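Local coordinates for capsid protein (Infectious hypodermal and hematopoietic necrosis virus, PDB 3N7X) that builds the 60-subunit icosahedral capsid of a shrimp densovirus, a parvovirus, from a beta-barrel subunit that binds calcium, at residues G64-K69 with P270-N275; N80-G85 with T231-W236. All blocks are in the same frame, centred on the assembly; numbering follows the deposited sequence.

Interaction 1. Residues G64-K69 with P270-N275; sequences GNFDGK and PIKGPN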
loop_
_atom_site.group_PDB
_atom_site.type_symbol
_atom_site.label_atom_id
_atom_site.label_comp_id
_atom_site.label_asym_id
_atom_site.label_seq_id
_atom_site.Cartn_x
_atom_site.Cartn_y
_atom_site.Cartn_z
ATOM N N GLY A 64 -87.621 -15.012 71.057
ATOM C CA GLY A 64 -88.564 -16.049 70.694
ATOM C C GLY A 64 -88.261 -16.443 69.258
ATOM O O GLY A 64 -87.099 -16.620 68.898
ATOM N N ASN A 65 -89.285 -16.572 68.426
ATOM C CA ASN A 65 -89.058 -16.946 67.038
ATOM C C ASN A 65 -88.315 -15.858 66.285
ATOM O O ASN A 65 -88.506 -14.670 66.546
ATOM C CB ASN A 65 -90.384 -17.239 66.344
ATOM C CG ASN A 65 -91.030 -18.508 66.856
ATOM O OD1 ASN A 65 -90.445 -19.227 67.669
ATOM N ND2 ASN A 65 -92.236 -18.797 66.377
ATOM N N PHE A 66 -87.467 -16.270 65.346
ATOM C CA PHE A 66 -86.695 -15.321 64.560
ATOM C C PHE A 66 -87.586 -14.323 63.843
ATOM O O PHE A 66 -88.678 -14.663 63.392
ATOM C CB PHE A 66 -85.867 -16.033 63.482
ATOM C CG PHE A 66 -84.851 -17.003 64.012
ATOM C CD1 PHE A 66 -84.072 -16.693 65.126
ATOM C CD2 PHE A 66 -84.623 -18.209 63.349
ATOM C CE1 PHE A 66 -83.078 -17.567 65.570
ATOM C CE2 PHE A 66 -83.630 -19.090 63.783
ATOM C CZ PHE A 66 -82.856 -18.770 64.893
ATOM N N ASP A 67 -87.109 -13.089 63.741
ATOM C CA ASP A 67 -87.809 -12.041 63.002
ATOM C C ASP A 67 -86.721 -11.124 62.447
ATOM O O ASP A 67 -85.535 -11.368 62.664
ATOM C CB ASP A 67 -88.789 -11.257 63.893
ATOM C CG ASP A 67 -88.097 -10.463 64.985
ATOM O OD1 ASP A 67 -87.116 -9.737 64.694
ATOM O OD2 ASP A 67 -88.555 -10.556 66.142
ATOM N N GLY A 68 -87.111 -10.083 61.725
ATOM C CA GLY A 68 -86.120 -9.177 61.175
ATOM C C GLY A 68 -86.316 -7.770 61.698
ATOM O O GLY A 68 -86.134 -6.800 60.966
ATOM N N LYS A 69 -86.666 -7.658 62.974
ATOM C CA LYS A 69 -86.920 -6.357 63.583
ATOM C C LYS A 69 -85.709 -5.629 64.169
ATOM O O LYS A 69 -85.646 -4.399 64.120
ATOM C CB LYS A 69 -87.984 -6.508 64.670
ATOM C CG LYS A 69 -89.287 -7.098 64.175
ATOM C CD LYS A 69 -90.262 -7.309 65.326
ATOM C CE LYS A 69 -91.594 -7.847 64.833
ATOM N NZ LYS A 69 -92.515 -8.163 65.960
ATOM N N PRO A 270 -79.431 -16.319 61.729
ATOM C CA PRO A 270 -80.540 -17.125 62.252
ATOM C C PRO A 270 -80.779 -18.400 61.448
ATOM O O PRO A 270 -81.336 -18.357 60.353
ATOM C CB PRO A 270 -81.717 -16.162 62.182
ATOM C CG PRO A 270 -81.411 -15.376 60.942
ATOM C CD PRO A 270 -79.931 -15.092 61.081
ATOM N N ILE A 271 -80.375 -19.534 62.009
ATOM C CA ILE A 271 -80.516 -20.818 61.330
ATOM C C ILE A 271 -81.827 -21.570 61.572
ATOM O O ILE A 271 -82.123 -21.972 62.698
ATOM C CB ILE A 271 -79.368 -21.773 61.727
ATOM C CG1 ILE A 271 -78.023 -21.056 61.608
ATOM C CG2 ILE A 271 -79.391 -23.013 60.842
ATOM C CD1 ILE A 271 -77.721 -20.542 60.225
ATOM N N LYS A 272 -82.600 -21.760 60.506
ATOM C CA LYS A 272 -83.853 -22.509 60.568
ATOM C C LYS A 272 -83.604 -23.826 59.850
ATOM O O LYS A 272 -82.884 -23.861 58.855
ATOM C CB LYS A 272 -84.985 -21.786 59.836
ATOM C CG LYS A 272 -85.686 -20.722 60.634
ATOM C CD LYS A 272 -86.945 -20.267 59.915
ATOM C CE LYS A 272 -87.606 -19.117 60.658
ATOM N NZ LYS A 272 -88.832 -18.595 59.978
ATOM N N GLY A 273 -84.200 -24.904 60.346
ATOM C CA GLY A 273 -84.030 -26.195 59.706
ATOM C C GLY A 273 -85.110 -26.388 58.657
ATOM O O GLY A 273 -86.030 -25.577 58.571
ATOM N N PRO A 274 -85.040 -27.459 57.857
ATOM C CA PRO A 274 -86.039 -27.724 56.812
ATOM C C PRO A 274 -87.452 -27.889 57.383
ATOM O O PRO A 274 -88.443 -27.654 56.686
ATOM C CB PRO A 274 -85.547 -29.023 56.171
ATOM C CG PRO A 274 -84.100 -29.118 56.578
ATOM C CD PRO A 274 -84.093 -28.579 57.972
ATOM N N ASN A 275 -87.537 -28.300 58.647
ATOM C CA ASN A 275 -88.827 -28.509 59.296
ATOM C C ASN A 275 -89.249 -27.367 60.210
ATOM O O ASN A 275 -90.165 -27.522 61.014
ATOM C CB ASN A 275 -88.815 -29.817 60.090
ATOM C CG ASN A 275 -88.617 -31.037 59.201
ATOM O OD1 ASN A 275 -89.372 -31.255 58.246
ATOM N ND2 ASN A 275 -87.598 -31.840 59.513
HETATM O O HOH W 1 -89.463 -17.260 62.724
#
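The ring of Phe66 lies against Pro270, whose CB sits 3.6 Å from the centroid of the Phe66 ring and only 5° off its normal. This is a CH-pi contact over the middle of one face, and proline suits it because its ring, tied back to the backbone, holds the CB methylene rigidly over the phenyl. The rim of the same phenyl ring meets two further neighbours near its plane. Ile271 O comes to 3.4 Å from Phe66 CE2, where the slightly positive ring hydrogens face a carbonyl oxygen, and Lys272 CG packs 3.8 Å from Phe66 CD2. With CG anti to its carbonyl carbon (chi1 -83°) and the chain extended beyond, Lys272 runs along the ring edge, lending its methylenes to the phenyl while its ammonium travels on. There a water donates to Phe66 O at 2.8 Å and accepts from Lys272 NZ at 3.1 Å.

Farther out, Tyr190 forms a cation-pi pair with Lys272. Within 64-69, Lys69 N closes an Asx turn, donating to Asp67 OD1 at 2.7 Å from above the carboxylate plane. Tyr55 of a neighbouring subunit packs on Pro270, so these two inter-strand loops of the barrel subunit meet at a subunit interface.

Between 64-69 and 270-275 themselves the contact is ring and methylene packing plus one bridging water; a direct hydrogen bond between the loops runs from Phe66 N to Glu278 OE1. Lys272 lies about 7 Å, side chain to ion, from a bound calcium ion, so its positive charge probably adds to the electrostatics around that site.

Interaction 2. Residues N80-G85 with T231-W236; sequences NLYLYG and TFIPKW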
loop_
_atom_site.group_PDB
_atom_site.type_symbol
_atom_site.label_atom_id
_atom_site.label_comp_id
_atom_site.label_asym_id
_atom_site.label_seq_id
_atom_site.Cartn_x
_atom_site.Cartn_y
_atom_site.Cartn_z
ATOM N N ASN A 80 -67.170 8.675 72.577
ATOM C CA ASN A 80 -67.340 8.160 73.925
ATOM C C ASN A 80 -66.826 6.738 74.085
ATOM O O ASN A 80 -66.341 6.369 75.153
ATOM C CB ASN A 80 -68.815 8.211 74.317
ATOM C CG ASN A 80 -69.450 9.548 74.004
ATOM O OD1 ASN A 80 -69.572 9.934 72.836
ATOM N ND2 ASN A 80 -69.856 10.271 75.044
ATOM N N LEU A 81 -66.930 5.940 73.028
ATOM C CA LEU A 81 -66.483 4.556 73.097
ATOM C C LEU A 81 -64.976 4.424 73.218
ATOM O O LEU A 81 -64.477 3.375 73.615
ATOM C CB LEU A 81 -66.957 3.778 71.868
ATOM C CG LEU A 81 -68.469 3.616 71.679
ATOM C CD1 LEU A 81 -68.726 2.788 70.434
ATOM C CD2 LEU A 81 -69.091 2.941 72.897
ATOM N N TYR A 82 -64.248 5.485 72.888
ATOM C CA TYR A 82 -62.789 5.443 72.946
ATOM C C TYR A 82 -62.192 6.181 74.138
ATOM O O TYR A 82 -61.167 5.766 74.674
ATOM C CB TYR A 82 -62.199 6.033 71.664
ATOM C CG TYR A 82 -62.745 5.440 70.383
ATOM C CD1 TYR A 82 -62.101 4.372 69.747
ATOM C CD2 TYR A 82 -63.899 5.961 69.794
ATOM C CE1 TYR A 82 -62.595 3.843 68.550
ATOM C CE2 TYR A 82 -64.399 5.442 68.606
ATOM C CZ TYR A 82 -63.745 4.389 67.990
ATOM O OH TYR A 82 -64.243 3.900 66.806
ATOM N N LEU A 83 -62.823 7.279 74.547
ATOM C CA LEU A 83 -62.321 8.075 75.666
ATOM C C LEU A 83 -62.747 7.556 77.036
ATOM O O LEU A 83 -62.238 8.006 78.066
ATOM C CB LEU A 83 -62.752 9.536 75.498
ATOM C CG LEU A 83 -61.862 10.411 74.607
ATOM C CD1 LEU A 83 -61.497 9.674 73.336
ATOM C CD2 LEU A 83 -62.580 11.707 74.291
ATOM N N TYR A 84 -63.683 6.612 77.045
ATOM C CA TYR A 84 -64.163 6.019 78.289
ATOM C C TYR A 84 -63.861 4.533 78.307
ATOM O O TYR A 84 -63.594 3.929 77.266
ATOM C CB TYR A 84 -65.672 6.209 78.433
ATOM C CG TYR A 84 -66.083 7.603 78.819
ATOM C CD1 TYR A 84 -66.223 7.961 80.161
ATOM C CD2 TYR A 84 -66.326 8.572 77.846
ATOM C CE1 TYR A 84 -66.597 9.255 80.525
ATOM C CE2 TYR A 84 -66.699 9.867 78.196
ATOM C CZ TYR A 84 -66.835 10.204 79.535
ATOM O OH TYR A 84 -67.216 11.481 79.884
ATOM N N GLY A 85 -63.912 3.956 79.500
ATOM C CA GLY A 85 -63.682 2.535 79.672
ATOM C C GLY A 85 -64.589 2.052 80.789
ATOM O O GLY A 85 -65.552 2.736 81.143
ATOM N N THR A 231 -70.931 11.923 71.395
ATOM C CA THR A 231 -70.352 13.011 70.619
ATOM C C THR A 231 -69.752 12.360 69.373
ATOM O O THR A 231 -68.925 11.449 69.468
ATOM C CB THR A 231 -69.259 13.746 71.413
ATOM O OG1 THR A 231 -69.837 14.330 72.587
ATOM C CG2 THR A 231 -68.634 14.843 70.568
ATOM N N PHE A 232 -70.184 12.821 68.205
ATOM C CA PHE A 232 -69.724 12.249 66.948
ATOM C C PHE A 232 -68.364 12.729 66.468
ATOM O O PHE A 232 -68.017 13.900 66.607
ATOM C CB PHE A 232 -70.736 12.531 65.829
ATOM C CG PHE A 232 -72.124 12.019 66.101
ATOM C CD1 PHE A 232 -72.382 11.158 67.165
ATOM C CD2 PHE A 232 -73.177 12.388 65.269
ATOM C CE1 PHE A 232 -73.669 10.671 67.398
ATOM C CE2 PHE A 232 -74.467 11.910 65.491
ATOM C CZ PHE A 232 -74.715 11.048 66.559
ATOM N N ILE A 233 -67.593 11.808 65.904
ATOM C CA ILE A 233 -66.308 12.164 65.331
ATOM C C ILE A 233 -66.719 13.075 64.172
ATOM O O ILE A 233 -67.570 12.711 63.360
ATOM C CB ILE A 233 -65.583 10.913 64.815
ATOM C CG1 ILE A 233 -65.072 10.105 66.011
ATOM C CG2 ILE A 233 -64.458 11.306 63.877
ATOM C CD1 ILE A 233 -64.543 8.730 65.660
ATOM N N PRO A 234 -66.135 14.278 64.091
ATOM C CA PRO A 234 -66.465 15.238 63.032
ATOM C C PRO A 234 -66.627 14.678 61.626
ATOM O O PRO A 234 -65.678 14.184 61.022
ATOM C CB PRO A 234 -65.338 16.260 63.131
ATOM C CG PRO A 234 -65.043 16.265 64.595
ATOM C CD PRO A 234 -65.025 14.783 64.919
ATOM N N LYS A 235 -67.851 14.770 61.119
ATOM C CA LYS A 235 -68.197 14.311 59.779
ATOM C C LYS A 235 -69.315 15.222 59.296
ATOM O O LYS A 235 -70.129 15.676 60.097
ATOM C CB LYS A 235 -68.689 12.865 59.815
ATOM C CG LYS A 235 -67.588 11.815 59.778
ATOM C CD LYS A 235 -66.979 11.739 58.388
ATOM C CE LYS A 235 -66.043 10.560 58.243
ATOM N NZ LYS A 235 -65.447 10.525 56.886
ATOM N N TRP A 236 -69.358 15.491 57.996
ATOM C CA TRP A 236 -70.385 16.364 57.438
ATOM C C TRP A 236 -71.048 15.709 56.238
ATOM O O TRP A 236 -70.372 15.331 55.290
ATOM C CB TRP A 236 -69.755 17.698 57.022
ATOM C CG TRP A 236 -70.739 18.725 56.562
ATOM C CD1 TRP A 236 -71.353 18.796 55.341
ATOM C CD2 TRP A 236 -71.247 19.822 57.331
ATOM N NE1 TRP A 236 -72.214 19.870 55.304
ATOM C CE2 TRP A 236 -72.172 20.516 56.511
ATOM C CE3 TRP A 236 -71.016 20.285 58.636
ATOM C CZ2 TRP A 236 -72.866 21.652 56.955
ATOM C CZ3 TRP A 236 -71.708 21.419 59.079
ATOM C CH2 TRP A 236 -72.622 22.087 58.235
#
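Polar contact between the segments is a single hydrogen bond, from Thr231 N to Asn80 OD1, 2.8 Å long and nearly straight at 167°. The donor lies in the carbonyl plane of the amide, on a lone pair, with a C=O...N angle of 139°. Asparagine suits this place because its amide has an acceptor and a donor: while OD1 takes the Thr231 N-H, ND2 makes a weak hydrogen bond to Gly229 O, so both ends of the group meet the same loop. CG stands anti to the carbonyl carbon (chi1 -48°), which carries the amide across to that loop.

Apolar contact is lighter. Ile233 CD1 approaches Tyr82 CE2 obliquely at 4.4 Å, a loose touch between the end methyl of Ile233 and the tyrosine ring. With its hydroxyl bonded to Leu76 O, the buried phenol is satisfied and its ring carbons can pack as an apolar group.

Helix 80-83, a short turn leading directly into strand 84-86, packs with loop 231-236 beside an antiparallel sheet of the capsid beta-barrel. Asn80 also touches Leu171 of helix 171-176, whereas Tyr82 and Ile233 both rest on Ala116 of strand 111-131, and Ile233 reaches Ile213 of strand 208-214 as well.

Interaction 2 is nested within the 200 residues that separate the two segments of interaction 1: the chain passes 64-69, then 80-85, then 231-236 and finally 270-275. Their centres are 35 Å apart, and the nearest atoms about 19 Å, so neither touches the other. Interaction 2 lies near the middle of the subunit, its centre about 7 Å from the centre of the chain, beside strands 111-131 and 208-214 of one antiparallel sheet. Interaction 1, centred about 28 Å from it, lies between loops flanking strands 70-74 and 264-268, which are neighbours in the other large sheet. One contact therefore packs the subunit interior, and the other joins peripheral loops where a second subunit packs.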